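Local coordinates for protein catechol 2,3-dioxygenase (Pseudomonas sp. KL28, PDB 3HPY) that probably catalyses the iron(II)-dependent extradiol cleavage of catechol by O2 to 2-hydroxy-6-oxohexa-2,4-dienoate, as part of aromatic hydrocarbon breakdown, at residues 8-12 and 119-124; 22-26 and 55-59. All blocks are in the same frame, centred on the assembly; numbering follows the deposited sequence.

Contact 1: residues 8-12 and 119-124; sequences RPGHA and ELYAEK
One face of the H11 imidazole is covered by the rim of the Y121 ring, whose CE1 sits 3.8 Å above the imidazole plane; E119 and K124 come in at its edge. The two rings are nearly parallel, 12° apart, but slid so far, with centroids 5.0 Å apart, that they barely overlap. E119 OE1 lies in the imidazole plane, 3.1 Å from H11 NE2, its carboxylate turned almost perpendicular to the ring; the bond is weak and bent, and doubtful because the placing of OE1 is uncertain. The stronger partners of that carboxylate are R107 and R109, which hold OE2 by salt bridges. On the other ring nitrogen, K124 NZ donates to H11 ND1 over 3.0 Å, tilted 16° out of the plane. A bend at the third torsion of the lysine (chi3 -78°) brings NZ there; NZ also bonds S54 O and, weakly, Y121 OH. The K124 bond probably limits rotation of the H11 ring. Y121 directs its hydroxyl at the backbone of G10, OH to CA 3.0 Å, where there is no side chain to block it. G10 and H11 both face G70 of the intervening strand 65-73, forming a classic beta bulge. The polar cluster thus lies buried on one face of the N-terminal sheet, bridging strands 9-16 and 117-121 of the N-terminal domain of the vicinal oxygen chelate (VOC) fold.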
ATOM      1  N   ARG C   8      21.485  14.385  12.424  1.00 26.54           N
ATOM      2  CA  ARG C   8      20.071  14.495  12.091  1.00 27.65           C
ATOM      3  C   ARG C   8      19.381  15.648  12.820  1.00 27.63           C
ATOM      4  O   ARG C   8      19.952  16.257  13.726  1.00 28.14           O
ATOM      5  CB  ARG C   8      19.377  13.181  12.504  1.00 24.75           C
ATOM      6  CG  ARG C   8      19.838  12.632  13.898  1.00 28.51           C
ATOM      7  CD  ARG C   8      18.705  11.885  14.644  1.00 22.20           C
ATOM      8  NE  ARG C   8      18.921  11.533  16.061  1.00 22.17           N
ATOM      9  CZ  ARG C   8      19.969  10.864  16.555  1.00 21.98           C
ATOM     10  NH1 ARG C   8      20.954  10.461  15.767  1.00 21.44           N
ATOM     11  NH2 ARG C   8      20.005  10.539  17.843  1.00 21.90           N
ATOM     12  N   PRO C   9      18.151  15.991  12.394  1.00 28.78           N
ATOM     13  CA  PRO C   9      17.426  17.070  13.074  1.00 28.34           C
ATOM     14  C   PRO C   9      17.176  16.509  14.473  1.00 29.48           C
ATOM     15  O   PRO C   9      16.714  15.368  14.598  1.00 29.16           O
ATOM     16  CB  PRO C   9      16.133  17.171  12.280  1.00 28.14           C
ATOM     17  CG  PRO C   9      16.552  16.812  10.891  1.00 27.10           C
ATOM     18  CD  PRO C   9      17.571  15.706  11.068  1.00 27.86           C
ATOM     19  N   GLY C  10      17.485  17.282  15.515  1.00 29.09           N
ATOM     20  CA  GLY C  10      17.295  16.794  16.873  1.00 28.20           C
ATOM     21  C   GLY C  10      16.008  17.234  17.549  1.00 29.65           C
ATOM     22  O   GLY C  10      15.384  16.453  18.265  1.00 29.98           O
ATOM     23  N   HIS C  11      15.600  18.479  17.325  1.00 29.24           N
ATOM     24  CA  HIS C  11      14.384  18.971  17.946  1.00 30.62           C
ATOM     25  C   HIS C  11      13.900  20.300  17.373  1.00 31.04           C
ATOM     26  O   HIS C  11      14.680  21.068  16.800  1.00 30.85           O
ATOM     27  CB  HIS C  11      14.606  19.094  19.464  1.00 30.96           C
ATOM     28  CG  HIS C  11      15.716  20.027  19.846  1.00 32.54           C
ATOM     29  ND1 HIS C  11      16.508  19.825  20.957  1.00 34.89           N
ATOM     30  CD2 HIS C  11      16.143  21.184  19.287  1.00 31.49           C
ATOM     31  CE1 HIS C  11      17.375  20.818  21.063  1.00 32.79           C
ATOM     32  NE2 HIS C  11      17.174  21.655  20.062  1.00 31.58           N
ATOM     33  N   ALA C  12      12.606  20.562  17.516  1.00 31.23           N
ATOM     34  CA  ALA C  12      12.027  21.811  17.043  1.00 32.51           C
ATOM     35  C   ALA C  12      11.258  22.474  18.185  1.00 34.30           C
ATOM     36  O   ALA C  12      10.304  21.899  18.702  1.00 34.86           O
ATOM     37  CB  ALA C  12      11.089  21.547  15.872  1.00 32.39           C
ATOM     38  N   GLU C 119      20.419  25.245  16.498  1.00 30.38           N
ATOM     39  CA  GLU C 119      21.088  24.678  17.659  1.00 30.94           C
ATOM     40  C   GLU C 119      21.831  23.401  17.288  1.00 30.79           C
ATOM     41  O   GLU C 119      21.410  22.669  16.399  1.00 32.00           O
ATOM     42  CB  GLU C 119      20.072  24.373  18.763  1.00 32.35           C
ATOM     43  CG  GLU C 119      19.856  25.503  19.759  1.00 30.02           C
ATOM     44  CD  GLU C 119      18.966  25.089  20.908  1.00 29.92           C
ATOM     45  OE1 GLU C 119      18.929  23.881  21.227  1.00 25.34           O
ATOM     46  OE2 GLU C 119      18.311  25.972  21.507  1.00 33.17           O
ATOM     47  N   LEU C 120      22.939  23.151  17.975  1.00 30.36           N
ATOM     48  CA  LEU C 120      23.752  21.956  17.762  1.00 30.01           C
ATOM     49  C   LEU C 120      24.064  21.383  19.142  1.00 31.65           C
ATOM     50  O   LEU C 120      24.541  22.103  20.021  1.00 31.80           O
ATOM     51  CB  LEU C 120      25.057  22.321  17.040  1.00 30.40           C
ATOM     52  CG  LEU C 120      25.185  22.106  15.527  1.00 29.26           C
ATOM     53  CD1 LEU C 120      23.936  22.542  14.793  1.00 31.54           C
ATOM     54  CD2 LEU C 120      26.381  22.876  15.036  1.00 30.47           C
ATOM     55  N   TYR C 121      23.770  20.102  19.346  1.00 30.67           N
ATOM     56  CA  TYR C 121      24.048  19.467  20.624  1.00 31.14           C
ATOM     57  C   TYR C 121      24.513  18.048  20.388  1.00 31.34           C
ATOM     58  O   TYR C 121      24.220  17.458  19.349  1.00 30.45           O
ATOM     59  CB  TYR C 121      22.798  19.430  21.508  1.00 32.23           C
ATOM     60  CG  TYR C 121      21.682  18.557  20.965  1.00 30.45           C
ATOM     61  CD1 TYR C 121      20.826  19.024  19.967  1.00 31.86           C
ATOM     62  CD2 TYR C 121      21.470  17.272  21.468  1.00 30.59           C
ATOM     63  CE1 TYR C 121      19.776  18.233  19.485  1.00 31.68           C
ATOM     64  CE2 TYR C 121      20.429  16.474  20.996  1.00 31.68           C
ATOM     65  CZ  TYR C 121      19.582  16.962  20.009  1.00 32.07           C
ATOM     66  OH  TYR C 121      18.521  16.188  19.588  1.00 33.07           O
ATOM     67  N   ALA C 122      25.225  17.497  21.364  1.00 31.67           N
ATOM     68  CA  ALA C 122      25.725  16.133  21.253  1.00 32.61           C
ATOM     69  C   ALA C 122      25.108  15.230  22.302  1.00 32.44           C
ATOM     70  O   ALA C 122      25.228  14.006  22.228  1.00 32.98           O
ATOM     71  CB  ALA C 122      27.241  16.122  21.394  1.00 31.17           C
ATOM     72  N   GLU C 123      24.435  15.823  23.279  1.00 33.58           N
ATOM     73  CA  GLU C 123      23.853  15.022  24.339  1.00 35.20           C
ATOM     74  C   GLU C 123      22.357  15.193  24.550  1.00 34.06           C
ATOM     75  O   GLU C 123      21.809  16.295  24.472  1.00 33.31           O
ATOM     76  CB  GLU C 123      24.598  15.283  25.653  1.00 39.42           C
ATOM     77  CG  GLU C 123      26.060  14.841  25.638  1.00 43.95           C
ATOM     78  CD  GLU C 123      26.779  15.168  26.940  1.00 46.63           C
ATOM     79  OE1 GLU C 123      26.310  14.713  28.006  1.00 49.08           O
ATOM     80  OE2 GLU C 123      27.811  15.876  26.896  1.00 47.57           O
ATOM     81  N   LYS C 124      21.710  14.065  24.815  1.00 33.69           N
ATOM     82  CA  LYS C 124      20.280  14.002  25.067  1.00 32.55           C
ATOM     83  C   LYS C 124      19.970  12.571  25.470  1.00 33.09           C
ATOM     84  O   LYS C 124      20.235  11.626  24.721  1.00 34.57           O
ATOM     85  CB  LYS C 124      19.486  14.391  23.822  1.00 30.71           C
ATOM     86  CG  LYS C 124      17.978  14.301  24.018  1.00 31.27           C
ATOM     87  CD  LYS C 124      17.204  14.886  22.838  1.00 31.66           C
ATOM     88  CE  LYS C 124      17.175  16.410  22.863  1.00 31.26           C
ATOM     89  NZ  LYS C 124      16.276  16.947  21.798  1.00 32.40           N
TER

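Contact 2: residues 22-26 and 55-59; sequences GIHFY and CYIIR
Y26 and Y56 meet where helix 19-29 packs on strand 56-60, a helix-on-sheet layer of the N-terminal domain of the VOC fold; the helix segment runs roughly antiparallel to the strand segment, at 157°, with axes 10.1 Å apart. The tight part is the tyrosine pair. Y56 CE2 reaches over the rim of one Y26 face, 3.4 Å from Y26 CZ, while F25 CD1 covers the opposite face over its centre, so the Y26 ring is sandwiched. The two phenols are inclined by 46°, neither stacked nor edge-to-face. Y56 extends its ring across to the helix with CG anti to the backbone N (chi1 -155°). Packing is looser around I58, whose CG2 lies 4.0 Å from Y26 CE2. At the start of the helix segment I58 CD1 rests 3.8 Å from the carbonyl carbon of G22, where the lack of a side chain lets this methyl settle against the helix backbone. I23, partly exposed, marks the solvent side: its CG1 touches I58 CD1 only at 4.3 Å, and its side chain also meets V43, E34 and R37 of neighbouring strands. At the buried side the phenol oxygens are linked in sequence: Y26 OH is also hydrogen-bonded to D260 OD2 of the same chain, and Y56 OH donates to Y26 OH over a short 2.7 Å.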
ATOM      1  N   GLY C  22      -2.703  22.337  22.553  1.00 42.35           N
ATOM      2  CA  GLY C  22      -1.512  21.962  21.814  1.00 39.49           C
ATOM      3  C   GLY C  22      -1.061  20.602  22.332  1.00 38.16           C
ATOM      4  O   GLY C  22      -0.607  19.751  21.567  1.00 37.89           O
ATOM      5  N   ILE C  23      -1.194  20.393  23.641  1.00 36.57           N
ATOM      6  CA  ILE C  23      -0.818  19.126  24.269  1.00 35.78           C
ATOM      7  C   ILE C  23      -1.690  18.000  23.711  1.00 36.15           C
ATOM      8  O   ILE C  23      -1.187  16.976  23.245  1.00 33.98           O
ATOM      9  CB  ILE C  23      -1.004  19.178  25.811  1.00 35.74           C
ATOM     10  CG1 ILE C  23      -0.011  20.171  26.427  1.00 36.70           C
ATOM     11  CG2 ILE C  23      -0.800  17.794  26.421  1.00 34.08           C
ATOM     12  CD1 ILE C  23      -0.075  20.242  27.951  1.00 35.98           C
ATOM     13  N   HIS C  24      -3.002  18.212  23.769  1.00 36.53           N
ATOM     14  CA  HIS C  24      -3.985  17.255  23.272  1.00 36.09           C
ATOM     15  C   HIS C  24      -3.752  16.928  21.807  1.00 35.64           C
ATOM     16  O   HIS C  24      -3.719  15.759  21.416  1.00 35.36           O
ATOM     17  CB  HIS C  24      -5.395  17.831  23.430  1.00 37.88           C
ATOM     18  CG  HIS C  24      -6.445  17.069  22.684  1.00 38.76           C
ATOM     19  ND1 HIS C  24      -6.959  15.871  23.134  1.00 39.31           N
ATOM     20  CD2 HIS C  24      -7.049  17.315  21.494  1.00 39.67           C
ATOM     21  CE1 HIS C  24      -7.835  15.414  22.257  1.00 39.78           C
ATOM     22  NE2 HIS C  24      -7.908  16.271  21.253  1.00 39.27           N
ATOM     23  N   PHE C  25      -3.594  17.970  20.997  1.00 34.90           N
ATOM     24  CA  PHE C  25      -3.389  17.774  19.573  1.00 34.45           C
ATOM     25  C   PHE C  25      -2.153  16.939  19.235  1.00 34.43           C
ATOM     26  O   PHE C  25      -2.261  15.887  18.607  1.00 33.44           O
ATOM     27  CB  PHE C  25      -3.318  19.125  18.853  1.00 33.92           C
ATOM     28  CG  PHE C  25      -2.997  19.010  17.391  1.00 33.79           C
ATOM     29  CD1 PHE C  25      -1.685  19.101  16.946  1.00 31.62           C
ATOM     30  CD2 PHE C  25      -4.006  18.774  16.461  1.00 33.70           C
ATOM     31  CE1 PHE C  25      -1.375  18.958  15.602  1.00 32.57           C
ATOM     32  CE2 PHE C  25      -3.706  18.626  15.107  1.00 32.26           C
ATOM     33  CZ  PHE C  25      -2.391  18.718  14.679  1.00 32.56           C
ATOM     34  N   TYR C  26      -0.983  17.403  19.657  1.00 33.57           N
ATOM     35  CA  TYR C  26       0.253  16.694  19.365  1.00 32.20           C
ATOM     36  C   TYR C  26       0.376  15.328  20.017  1.00 33.11           C
ATOM     37  O   TYR C  26       1.193  14.515  19.600  1.00 32.08           O
ATOM     38  CB  TYR C  26       1.460  17.558  19.748  1.00 32.26           C
ATOM     39  CG  TYR C  26       1.747  18.654  18.747  1.00 30.74           C
ATOM     40  CD1 TYR C  26       2.192  18.346  17.457  1.00 31.88           C
ATOM     41  CD2 TYR C  26       1.546  19.993  19.071  1.00 30.85           C
ATOM     42  CE1 TYR C  26       2.426  19.346  16.514  1.00 29.25           C
ATOM     43  CE2 TYR C  26       1.780  21.008  18.132  1.00 28.90           C
ATOM     44  CZ  TYR C  26       2.220  20.672  16.857  1.00 29.76           C
ATOM     45  OH  TYR C  26       2.471  21.657  15.926  1.00 27.71           O
ATOM     46  N   CYS C  55      12.051  15.518  20.479  1.00 27.75           N
ATOM     47  CA  CYS C  55      12.316  16.018  19.130  1.00 28.15           C
ATOM     48  C   CYS C  55      11.349  17.184  18.839  1.00 28.00           C
ATOM     49  O   CYS C  55      11.518  17.933  17.878  1.00 27.34           O
ATOM     50  CB  CYS C  55      12.101  14.919  18.091  1.00 29.43           C
ATOM     51  SG  CYS C  55      10.355  14.583  17.718  1.00 30.73           S
ATOM     52  N   TYR C  56      10.335  17.332  19.685  1.00 28.81           N
ATOM     53  CA  TYR C  56       9.355  18.401  19.514  1.00 29.49           C
ATOM     54  C   TYR C  56       8.924  18.929  20.878  1.00 30.39           C
ATOM     55  O   TYR C  56       8.492  18.162  21.751  1.00 31.27           O
ATOM     56  CB  TYR C  56       8.125  17.885  18.764  1.00 27.15           C
ATOM     57  CG  TYR C  56       7.355  18.964  18.037  1.00 26.69           C
ATOM     58  CD1 TYR C  56       7.781  19.435  16.796  1.00 26.79           C
ATOM     59  CD2 TYR C  56       6.183  19.505  18.579  1.00 28.71           C
ATOM     60  CE1 TYR C  56       7.058  20.410  16.103  1.00 25.36           C
ATOM     61  CE2 TYR C  56       5.452  20.483  17.894  1.00 27.26           C
ATOM     62  CZ  TYR C  56       5.896  20.925  16.654  1.00 26.28           C
ATOM     63  OH  TYR C  56       5.161  21.855  15.953  1.00 27.53           O
ATOM     64  N   ILE C  57       9.040  20.241  21.059  1.00 31.91           N
ATOM     65  CA  ILE C  57       8.672  20.866  22.323  1.00 33.79           C
ATOM     66  C   ILE C  57       7.828  22.116  22.091  1.00 33.43           C
ATOM     67  O   ILE C  57       8.197  22.989  21.304  1.00 33.46           O
ATOM     68  CB  ILE C  57       9.924  21.267  23.155  1.00 33.54           C
ATOM     69  CG1 ILE C  57      10.958  20.135  23.170  1.00 34.30           C
ATOM     70  CG2 ILE C  57       9.516  21.516  24.591  1.00 36.63           C
ATOM     71  CD1 ILE C  57      12.032  20.256  22.115  1.00 31.14           C
ATOM     72  N   ILE C  58       6.695  22.201  22.780  1.00 33.76           N
ATOM     73  CA  ILE C  58       5.827  23.352  22.622  1.00 35.36           C
ATOM     74  C   ILE C  58       5.843  24.248  23.849  1.00 36.71           C
ATOM     75  O   ILE C  58       6.063  23.790  24.976  1.00 34.97           O
ATOM     76  CB  ILE C  58       4.375  22.930  22.308  1.00 36.21           C
ATOM     77  CG1 ILE C  58       3.943  21.805  23.245  1.00 34.58           C
ATOM     78  CG2 ILE C  58       4.273  22.492  20.856  1.00 37.53           C
ATOM     79  CD1 ILE C  58       2.471  21.511  23.213  1.00 31.09           C
ATOM     80  N   ARG C  59       5.608  25.533  23.605  1.00 37.82           N
ATOM     81  CA  ARG C  59       5.599  26.547  24.651  1.00 40.85           C
ATOM     82  C   ARG C  59       4.505  27.579  24.369  1.00 42.45           C
ATOM     83  O   ARG C  59       4.483  28.186  23.294  1.00 43.40           O
ATOM     84  CB  ARG C  59       6.964  27.237  24.695  1.00 40.78           C
ATOM     85  CG  ARG C  59       7.056  28.414  25.647  1.00 41.35           C
ATOM     86  CD  ARG C  59       8.475  28.993  25.661  1.00 41.24           C
ATOM     87  NE  ARG C  59       8.851  29.632  24.400  1.00 37.88           N
ATOM     88  CZ  ARG C  59       8.584  30.897  24.094  1.00 37.81           C
ATOM     89  NH1 ARG C  59       7.935  31.667  24.959  1.00 37.58           N
ATOM     90  NH2 ARG C  59       8.975  31.398  22.928  1.00 36.88           N
TER

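Overall arrangement
Contacts 1 and 2 have centres about 17 Å apart and share the eight-stranded N-terminal sheet, where strands 9-16 and 56-60 are parallel neighbours. They meet directly through probable backbone hydrogen bonds, A12 N to C55 O at 2.9 Å and A12 O to I57 N at 3.1 Å. Along the chain the order is 8-12, 22-26, 55-59, 119-124: contact 1 joins an early strand of this domain to a late one, and contact 2 falls between them, bringing helix 19-29 onto the sheet. The iron and 4-methylcatechol are held by later residues, including H154, H216 and E267, so both contacts build the N-terminal sheet without taking a direct part in the site.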